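Local coordinates for small nuclear ribonucleoprotein homolog (Pyrobaculum aerophilum, PDB 1M5Q) that probably binds RNA as an Sm-like archaeal protein that assembles into a 14-mer and carries an added C-terminal domain, at residues H[39-44]-H[50-55]; H[72-77]-H[93-98]; H[101-106]-H[116-121]. One frame throughout, in Å; residues are numbered along the deposited sequence.

Contact 1 of 3, residues H[39-44]-H[50-55]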
loop_
_atom_site.group_PDB
_atom_site.type_symbol
_atom_site.label_atom_id
_atom_site.label_comp_id
_atom_site.label_asym_id
_atom_site.label_seq_id
_atom_site.Cartn_x
_atom_site.Cartn_y
_atom_site.Cartn_z
ATOM N N ALA H 39 27.822 -8.079 4.179
ATOM C CA ALA H 39 29.247 -7.686 4.203
ATOM C C ALA H 39 30.027 -8.630 3.305
ATOM O O ALA H 39 29.746 -9.855 3.274
ATOM C CB ALA H 39 29.829 -7.780 5.602
ATOM N N ASN H 40 30.971 -8.056 2.562
ATOM C CA ASN H 40 31.835 -8.831 1.654
ATOM C C ASN H 40 31.018 -9.870 0.913
ATOM O O ASN H 40 31.207 -11.086 1.041
ATOM C CB ASN H 40 32.936 -9.492 2.484
ATOM C CG ASN H 40 33.888 -8.440 3.096
ATOM O OD1 ASN H 40 34.412 -7.614 2.362
ATOM N ND2 ASN H 40 34.071 -8.451 4.416
ATOM N N ALA H 41 30.109 -9.352 0.115
ATOM C CA ALA H 41 29.167 -10.169 -0.622
ATOM C C ALA H 41 29.554 -10.242 -2.094
ATOM O O ALA H 41 30.226 -9.373 -2.615
ATOM C CB ALA H 41 27.756 -9.566 -0.477
ATOM N N SER H 42 29.149 -11.312 -2.759
ATOM C CA SER H 42 29.416 -11.397 -4.164
ATOM C C SER H 42 28.166 -11.971 -4.849
ATOM O O SER H 42 27.397 -12.716 -4.227
ATOM C CB SER H 42 30.647 -12.253 -4.391
ATOM O OG SER H 42 30.399 -13.544 -3.924
ATOM N N ASN H 43 27.962 -11.602 -6.112
ATOM C CA ASN H 43 26.818 -12.072 -6.904
ATOM C C ASN H 43 27.287 -13.256 -7.754
ATOM O O ASN H 43 28.436 -13.692 -7.617
ATOM C CB ASN H 43 26.320 -10.937 -7.775
ATOM C CG ASN H 43 27.432 -10.288 -8.592
ATOM O OD1 ASN H 43 28.410 -10.935 -8.948
ATOM N ND2 ASN H 43 27.284 -9.009 -8.885
ATOM N N LYS H 44 26.459 -13.758 -8.664
ATOM C CA LYS H 44 26.904 -14.947 -9.422
ATOM C C LYS H 44 27.927 -14.587 -10.480
ATOM O O LYS H 44 28.676 -15.438 -10.910
ATOM C CB LYS H 44 25.740 -15.705 -10.095
ATOM C CG LYS H 44 24.741 -16.375 -9.137
ATOM C CD LYS H 44 25.261 -17.632 -8.503
ATOM C CE LYS H 44 24.185 -18.248 -7.616
ATOM N NZ LYS H 44 24.501 -19.617 -7.041
ATOM N N ASN H 50 32.176 -4.553 -0.572
ATOM C CA ASN H 50 32.395 -4.612 0.852
ATOM C C ASN H 50 31.054 -4.594 1.587
ATOM O O ASN H 50 30.941 -5.203 2.641
ATOM C CB ASN H 50 33.296 -3.480 1.347
ATOM C CG ASN H 50 33.396 -3.459 2.885
ATOM O OD1 ASN H 50 32.780 -2.615 3.535
ATOM N ND2 ASN H 50 34.119 -4.412 3.469
ATOM N N ARG H 51 30.080 -3.879 1.052
ATOM C CA ARG H 51 28.715 -3.846 1.629
ATOM C C ARG H 51 27.711 -3.738 0.517
ATOM O O ARG H 51 27.968 -3.103 -0.501
ATOM C CB ARG H 51 28.487 -2.675 2.615
ATOM C CG ARG H 51 29.100 -2.877 3.982
ATOM C CD ARG H 51 28.847 -1.642 4.909
ATOM N NE ARG H 51 29.690 -0.505 4.566
ATOM C CZ ARG H 51 29.471 0.741 4.998
ATOM N NH1 ARG H 51 28.415 1.010 5.804
ATOM N NH2 ARG H 51 30.288 1.727 4.612
ATOM N N VAL H 52 26.564 -4.364 0.725
ATOM C CA VAL H 52 25.481 -4.362 -0.236
ATOM C C VAL H 52 24.246 -4.104 0.618
ATOM O O VAL H 52 23.965 -4.867 1.538
ATOM C CB VAL H 52 25.363 -5.738 -0.901
ATOM C CG1 VAL H 52 24.181 -5.782 -1.863
ATOM C CG2 VAL H 52 26.691 -6.051 -1.587
ATOM N N PHE H 53 23.530 -3.025 0.305
ATOM C CA PHE H 53 22.336 -2.650 1.039
ATOM C C PHE H 53 21.147 -3.063 0.171
ATOM O O PHE H 53 20.851 -2.445 -0.839
ATOM C CB PHE H 53 22.315 -1.131 1.283
ATOM C CG PHE H 53 23.541 -0.614 1.998
ATOM C CD1 PHE H 53 24.695 -0.265 1.285
ATOM C CD2 PHE H 53 23.547 -0.489 3.372
ATOM C CE1 PHE H 53 25.809 0.197 1.952
ATOM C CE2 PHE H 53 24.675 -0.024 4.056
ATOM C CZ PHE H 53 25.807 0.322 3.346
ATOM N N ILE H 54 20.447 -4.094 0.614
ATOM C CA ILE H 54 19.344 -4.653 -0.157
ATOM C C ILE H 54 17.927 -4.204 0.295
ATOM O O ILE H 54 17.522 -4.454 1.450
ATOM C CB ILE H 54 19.461 -6.181 -0.067
ATOM C CG1 ILE H 54 20.874 -6.599 -0.478
ATOM C CG2 ILE H 54 18.386 -6.851 -0.865
ATOM C CD1 ILE H 54 21.066 -8.080 -0.269
HETATM N N MSE H 55 17.181 -3.583 -0.625
HETATM C CA MSE H 55 15.811 -3.071 -0.355
HETATM C C MSE H 55 14.858 -4.267 -0.195
HETATM O O MSE H 55 14.804 -5.156 -1.049
HETATM C CB MSE H 55 15.371 -2.159 -1.513
HETATM C CG MSE H 55 16.406 -1.044 -1.825
HETATM SE SE MSE H 55 16.285 0.415 -0.542
HETATM C CE MSE H 55 14.796 1.359 -1.490
#

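Contact 2 of 3, residues H[72-77]-H[93-98]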
loop_
_atom_site.group_PDB
_atom_site.type_symbol
_atom_site.label_atom_id
_atom_site.label_comp_id
_atom_site.label_asym_id
_atom_site.label_seq_id
_atom_site.Cartn_x
_atom_site.Cartn_y
_atom_site.Cartn_z
ATOM N N ARG H 72 27.739 -37.557 13.688
ATOM C CA ARG H 72 28.542 -38.778 13.837
ATOM C C ARG H 72 29.991 -38.350 13.881
ATOM O O ARG H 72 30.750 -38.864 14.663
ATOM C CB ARG H 72 28.312 -39.763 12.670
ATOM C CG ARG H 72 27.034 -40.573 12.793
ATOM C CD ARG H 72 27.055 -41.760 11.827
ATOM N NE ARG H 72 25.913 -41.734 10.915
ATOM C CZ ARG H 72 24.778 -42.375 11.144
ATOM N NH1 ARG H 72 24.649 -43.103 12.246
ATOM N NH2 ARG H 72 23.761 -42.256 10.298
ATOM N N GLU H 73 30.378 -37.398 13.043
ATOM C CA GLU H 73 31.755 -36.927 13.077
ATOM C C GLU H 73 31.981 -36.193 14.418
ATOM O O GLU H 73 33.022 -36.345 15.049
ATOM C CB GLU H 73 32.019 -36.004 11.905
ATOM C CG GLU H 73 33.431 -35.438 11.900
ATOM C CD GLU H 73 34.499 -36.533 11.683
ATOM O OE1 GLU H 73 34.317 -37.407 10.795
ATOM O OE2 GLU H 73 35.515 -36.505 12.392
ATOM N N PHE H 74 31.005 -35.401 14.866
ATOM C CA PHE H 74 31.133 -34.732 16.145
ATOM C C PHE H 74 31.382 -35.762 17.269
ATOM O O PHE H 74 32.179 -35.534 18.174
ATOM C CB PHE H 74 29.851 -33.931 16.508
ATOM C CG PHE H 74 29.942 -33.173 17.856
ATOM C CD1 PHE H 74 30.448 -31.897 17.910
ATOM C CD2 PHE H 74 29.526 -33.763 19.042
ATOM C CE1 PHE H 74 30.557 -31.178 19.132
ATOM C CE2 PHE H 74 29.617 -33.066 20.274
ATOM C CZ PHE H 74 30.143 -31.761 20.305
ATOM N N ALA H 75 30.634 -36.851 17.242
ATOM C CA ALA H 75 30.751 -37.883 18.261
ATOM C C ALA H 75 32.181 -38.485 18.183
ATOM O O ALA H 75 32.858 -38.660 19.210
ATOM C CB ALA H 75 29.703 -38.933 18.036
ATOM N N LYS H 76 32.635 -38.751 16.965
ATOM C CA LYS H 76 33.967 -39.280 16.764
ATOM C C LYS H 76 35.000 -38.371 17.424
ATOM O O LYS H 76 35.835 -38.804 18.199
ATOM C CB LYS H 76 34.252 -39.399 15.258
ATOM C CG LYS H 76 35.627 -39.991 14.895
ATOM C CD LYS H 76 35.756 -40.189 13.378
ATOM C CE LYS H 76 37.108 -40.796 12.990
ATOM N NZ LYS H 76 37.186 -41.041 11.521
ATOM N N GLN H 77 34.936 -37.090 17.138
ATOM C CA GLN H 77 35.916 -36.190 17.708
ATOM C C GLN H 77 35.702 -35.986 19.210
ATOM O O GLN H 77 36.658 -35.788 19.974
ATOM C CB GLN H 77 35.876 -34.861 16.946
ATOM C CG GLN H 77 36.438 -34.976 15.527
ATOM C CD GLN H 77 36.653 -33.617 14.873
ATOM O OE1 GLN H 77 36.861 -32.605 15.564
ATOM N NE2 GLN H 77 36.635 -33.584 13.533
ATOM N N ASN H 93 19.587 -38.279 16.175
ATOM C CA ASN H 93 20.809 -37.693 15.622
ATOM C C ASN H 93 21.429 -36.763 16.648
ATOM O O ASN H 93 21.893 -35.682 16.300
ATOM C CB ASN H 93 20.484 -36.902 14.348
ATOM C CG ASN H 93 21.739 -36.391 13.619
ATOM O OD1 ASN H 93 22.730 -37.116 13.490
ATOM N ND2 ASN H 93 21.684 -35.136 13.114
ATOM N N VAL H 94 21.445 -37.214 17.904
ATOM C CA VAL H 94 21.975 -36.450 19.025
ATOM C C VAL H 94 23.170 -37.209 19.635
ATOM O O VAL H 94 23.292 -38.461 19.503
ATOM C CB VAL H 94 20.823 -36.248 20.087
ATOM C CG1 VAL H 94 21.361 -35.803 21.471
ATOM C CG2 VAL H 94 19.826 -35.201 19.542
ATOM N N VAL H 95 24.061 -36.463 20.270
ATOM C CA VAL H 95 25.237 -37.069 20.885
ATOM C C VAL H 95 25.180 -36.816 22.391
ATOM O O VAL H 95 25.034 -35.664 22.819
ATOM C CB VAL H 95 26.560 -36.473 20.305
ATOM C CG1 VAL H 95 27.798 -37.002 21.124
ATOM C CG2 VAL H 95 26.740 -36.914 18.851
ATOM N N LEU H 96 25.265 -37.883 23.181
ATOM C CA LEU H 96 25.278 -37.732 24.651
ATOM C C LEU H 96 26.735 -37.848 25.162
ATOM O O LEU H 96 27.503 -38.674 24.662
ATOM C CB LEU H 96 24.395 -38.806 25.315
ATOM C CG LEU H 96 22.927 -38.832 24.843
ATOM C CD1 LEU H 96 22.236 -40.058 25.405
ATOM C CD2 LEU H 96 22.181 -37.568 25.266
ATOM N N ILE H 97 27.124 -37.017 26.126
ATOM C CA ILE H 97 28.493 -37.039 26.669
ATOM C C ILE H 97 28.305 -37.177 28.178
ATOM O O ILE H 97 27.825 -36.251 28.855
ATOM C CB ILE H 97 29.244 -35.738 26.298
ATOM C CG1 ILE H 97 29.333 -35.635 24.757
ATOM C CG2 ILE H 97 30.636 -35.717 26.926
ATOM C CD1 ILE H 97 29.950 -34.361 24.232
ATOM N N GLY H 98 28.649 -38.339 28.719
ATOM C CA GLY H 98 28.406 -38.524 30.152
ATOM C C GLY H 98 26.894 -38.527 30.364
ATOM O O GLY H 98 26.126 -38.784 29.432
#

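Contact 3 of 3, residues H[101-106]-H[116-121]. With ACY (acetic acid), chain B.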
loop_
_atom_site.group_PDB
_atom_site.type_symbol
_atom_site.label_atom_id
_atom_site.label_comp_id
_atom_site.label_asym_id
_atom_site.label_seq_id
_atom_site.Cartn_x
_atom_site.Cartn_y
_atom_site.Cartn_z
ATOM N N VAL H 101 25.286 -34.044 29.671
ATOM C CA VAL H 101 25.559 -33.150 28.549
ATOM C C VAL H 101 24.954 -33.802 27.298
ATOM O O VAL H 101 25.081 -35.003 27.078
ATOM C CB VAL H 101 27.100 -32.861 28.386
ATOM C CG1 VAL H 101 27.384 -32.052 27.076
ATOM C CG2 VAL H 101 27.572 -32.048 29.554
ATOM N N ARG H 102 24.255 -32.999 26.507
ATOM C CA ARG H 102 23.553 -33.489 25.319
ATOM C C ARG H 102 23.800 -32.483 24.223
ATOM O O ARG H 102 23.736 -31.313 24.461
ATOM C CB ARG H 102 22.050 -33.596 25.648
ATOM C CG ARG H 102 21.136 -33.859 24.464
ATOM C CD ARG H 102 19.682 -33.954 24.958
ATOM N NE ARG H 102 18.821 -34.392 23.873
ATOM C CZ ARG H 102 18.333 -33.584 22.927
ATOM N NH1 ARG H 102 18.613 -32.269 22.926
ATOM N NH2 ARG H 102 17.548 -34.095 21.972
ATOM N N VAL H 103 24.115 -32.947 23.033
ATOM C CA VAL H 103 24.410 -32.076 21.902
ATOM C C VAL H 103 23.562 -32.476 20.664
ATOM O O VAL H 103 23.600 -33.622 20.235
ATOM C CB VAL H 103 25.919 -32.188 21.444
ATOM C CG1 VAL H 103 26.201 -31.076 20.468
ATOM C CG2 VAL H 103 26.914 -32.125 22.658
ATOM N N SER H 104 22.830 -31.516 20.108
ATOM C CA SER H 104 21.987 -31.715 18.938
ATOM C C SER H 104 22.670 -30.886 17.850
ATOM O O SER H 104 23.657 -30.194 18.150
ATOM C CB SER H 104 20.579 -31.162 19.200
ATOM O OG SER H 104 20.619 -29.730 19.214
ATOM N N GLU H 105 22.150 -30.917 16.620
ATOM C CA GLU H 105 22.774 -30.153 15.557
ATOM C C GLU H 105 22.635 -28.655 15.761
ATOM O O GLU H 105 23.256 -27.881 15.038
ATOM C CB GLU H 105 22.270 -30.553 14.137
ATOM C CG GLU H 105 20.776 -30.515 13.917
ATOM C CD GLU H 105 20.345 -30.805 12.453
ATOM O OE1 GLU H 105 20.973 -31.641 11.764
ATOM O OE2 GLU H 105 19.345 -30.203 11.988
ATOM N N ILE H 106 21.884 -28.216 16.761
ATOM C CA ILE H 106 21.784 -26.764 16.981
ATOM C C ILE H 106 22.265 -26.285 18.363
ATOM O O ILE H 106 22.057 -25.120 18.754
ATOM C CB ILE H 106 20.341 -26.238 16.773
ATOM C CG1 ILE H 106 19.433 -26.684 17.923
ATOM C CG2 ILE H 106 19.812 -26.717 15.419
ATOM C CD1 ILE H 106 17.947 -26.294 17.682
ATOM N N GLU H 116 31.009 -27.007 28.715
ATOM C CA GLU H 116 31.816 -25.895 28.183
ATOM C C GLU H 116 32.771 -26.427 27.113
ATOM O O GLU H 116 32.930 -25.816 26.051
ATOM C CB GLU H 116 32.636 -25.209 29.275
ATOM C CG GLU H 116 31.836 -24.279 30.189
ATOM C CD GLU H 116 30.819 -23.436 29.433
ATOM O OE1 GLU H 116 31.205 -22.733 28.460
ATOM O OE2 GLU H 116 29.615 -23.491 29.803
ATOM N N ARG H 117 33.402 -27.575 27.371
ATOM C CA ARG H 117 34.315 -28.139 26.369
ATOM C C ARG H 117 33.589 -28.580 25.072
ATOM O O ARG H 117 34.100 -28.389 23.956
ATOM C CB ARG H 117 35.087 -29.329 26.953
ATOM C CG ARG H 117 36.080 -29.965 25.973
ATOM C CD ARG H 117 37.087 -28.900 25.537
ATOM N NE ARG H 117 38.277 -29.507 24.991
ATOM C CZ ARG H 117 38.520 -29.636 23.695
ATOM N NH1 ARG H 117 37.636 -29.188 22.789
ATOM N NH2 ARG H 117 39.663 -30.200 23.300
ATOM N N ALA H 118 32.413 -29.170 25.217
ATOM C CA ALA H 118 31.662 -29.625 24.057
ATOM C C ALA H 118 31.268 -28.383 23.220
ATOM O O ALA H 118 31.281 -28.419 21.991
ATOM C CB ALA H 118 30.394 -30.441 24.519
ATOM N N LYS H 119 30.966 -27.280 23.884
ATOM C CA LYS H 119 30.614 -26.043 23.176
ATOM C C LYS H 119 31.800 -25.584 22.337
ATOM O O LYS H 119 31.639 -25.166 21.188
ATOM C CB LYS H 119 30.205 -24.964 24.177
ATOM C CG LYS H 119 28.751 -25.090 24.654
ATOM C CD LYS H 119 28.447 -24.061 25.700
ATOM C CE LYS H 119 27.041 -24.240 26.249
ATOM N NZ LYS H 119 26.856 -23.364 27.448
ATOM N N ARG H 120 33.010 -25.693 22.876
ATOM C CA ARG H 120 34.179 -25.308 22.083
ATOM C C ARG H 120 34.398 -26.271 20.924
ATOM O O ARG H 120 34.805 -25.839 19.848
ATOM C CB ARG H 120 35.453 -25.230 22.922
ATOM C CG ARG H 120 35.679 -23.909 23.576
ATOM C CD ARG H 120 34.869 -23.793 24.814
ATOM N NE ARG H 120 35.212 -22.652 25.678
ATOM C CZ ARG H 120 34.426 -22.276 26.681
ATOM N NH1 ARG H 120 33.296 -22.966 26.884
ATOM N NH2 ARG H 120 34.744 -21.243 27.463
ATOM N N LEU H 121 34.123 -27.563 21.092
ATOM C CA LEU H 121 34.323 -28.486 19.938
ATOM C C LEU H 121 33.298 -28.138 18.837
ATOM O O LEU H 121 33.600 -28.142 17.648
ATOM C CB LEU H 121 34.057 -29.917 20.335
ATOM C CG LEU H 121 34.868 -31.091 19.785
ATOM C CD1 LEU H 121 33.924 -32.293 19.668
ATOM C CD2 LEU H 121 35.571 -30.785 18.490
HETATM C C ACY B . 18.119 -37.457 22.772
HETATM O O ACY B . 17.654 -36.888 21.669
HETATM O OXT ACY B . 17.944 -37.061 24.017
HETATM C CH3 ACY B . 18.925 -38.691 22.491
#

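Contact 1 of 3, residues H[39-44]-H[50-55]
N40 and N50 meet where two neighbouring strands of the Sm fold, the hairpin pair 36-42 and 48-54 of its bent antiparallel sheet, both turn a corner. At this corner A39 pairs with R51 in a non-hydrogen-bonded antiparallel pair, CA to CA 4.7 Å, with both CB atoms on one face of the sheet. At the bend itself the backbone N of N40 gives a nearly straight bond to the O of N50 (2.9 Å). N40 has positive phi and psi, a left-handed backbone shape that asparagine tolerates better than most residues.

The side chain of N50 can be followed outward. Its CB leaves the strand pointing away from 39-44, and CG then lies anti to the backbone N (chi1 174°), which lets the end of the side chain swing back across the hairpin. From CG the two amide atoms part ways. ND2 gives a weak bond to OD1 of N40, 3.4 Å long and bent, the two amide planes standing 75° apart. OD1 accepts a bond from a glycerol, probably from the crystallisation liquor, and a weak one from R68 of the second subunit. An asparagine suits this place because one tip both donates and accepts.

Beyond N50 the strand becomes an interface: V52, F53 and I54 pair with an antiparallel strand of the same second subunit, so the sheet continues from chain to chain, as in Sm rings. Beside the asparagines the contact is apolar and small. V52 points its CB toward the partner strand, and its CG2 methyl meets CB of A41 at 3.8 Å.

Contact 2 of 3, residues H[72-77]-H[93-98]
A75 and V95 form the tight part of this contact. CB of A75 sits 3.7 Å from CG2 of V95 and 4.1 Å from its CG1, so the single methyl of the helix rests against both branches of the valine. A small residue suits the helix here, for it lets the backbones come within 6.2 Å, CA of A75 to CA of V95. The axes of helix 72-77 and strand 94-97 run nearly parallel, 17° apart.

F74 reaches further. Its CB points toward the strand, and with CG anti to the backbone N (chi1 -179°) the ring is carried outward, where CD1 of I97 comes to its edge at CE2, 4.2 Å away, while CG2 of V95 approaches the ring obliquely. This is the helix-on-sheet layer of the C-terminal domain: helix 71-81 lies against an antiparallel sheet, and L121 of helix 113-127 and V103 of the next strand also touch F74. Strand 94-97 is entered through a G1 beta bulge, in which N93 and V94 together lie opposite the single residue I89; N93 takes up positive phi, which asparagine accepts readily.

On the solvent side R72 and K76 are exposed, and long charged chains suit that place. E73 and Q77, one turn apart and both touching F125 of helix 113-127, are joined by a weak bond from NE2 of Q77 to OE2 of E73 (3.3 Å).

Contact 3 of 3, residues H[101-106]-H[116-121]
V103 and A118 are the closest backbone points, their CA atoms 8.0 Å apart, a spacing that puts helix 116-121 over strand 101-104 with side chains alone between them. The A118 methyl touches both valines: its CB lies 4.3 Å from CG1 of V101 and 4.3 Å from CG2 of V103. Beta-branched valines suit an extended strand, and the small alanine lets the helix come close enough for one methyl to meet both. I97 of the adjacent strand also meets A118, so the methyl packs on two strands of the antiparallel sheet in this alpha+beta C-terminal domain. The strand finishes in an ST turn, OG of S104 accepting from the backbone N of I106.

R102 leaves from the other face. Extended from CG to NE, it holds an acetic acid, probably from the crystallisation liquor, at its guanidinium edge: NE bonds OXT at 2.8 Å and NH2 bonds O at 2.8 Å, a paired grip. NH2 also donates to the I81 carbonyl O of the fourth subunit. A leucine here would probably leave that carbonyl without this donor and the acetic acid without its paired hold.

On the helix, R120 NH1 bonds E116 OE1 (2.6 Å) within its guanidinium plane, meeting the carboxylate on its anti side. The same NH1 reaches E116 O at 3.0 Å, from the opposite face of the carbonyl to R120 N, while R120 NH2 forms a salt bridge with E109 of the fifth subunit.

From the N terminus the chain first builds the Sm sheet, and contact 1 closes the hairpin of strands 36-42 and 48-54, with five residues between its segments. Strand 59-64 follows, and the C-terminal domain begins. Contact 2 closes a loop of fifteen residues, bringing helix 71-81 back to strand 94-97; contact 3 closes one of nine, bringing helix 113-127 back to strand 101-104. The three lie in series, with none nested or crossed. Contacts 2 and 3 share a sheet, V95 O lying 2.9 Å from V103 N, and F74 CE1 lies 3.6 Å from L121 CD1 between the helices. Contact 1 stands apart, its centre 36 Å from that of contact 2.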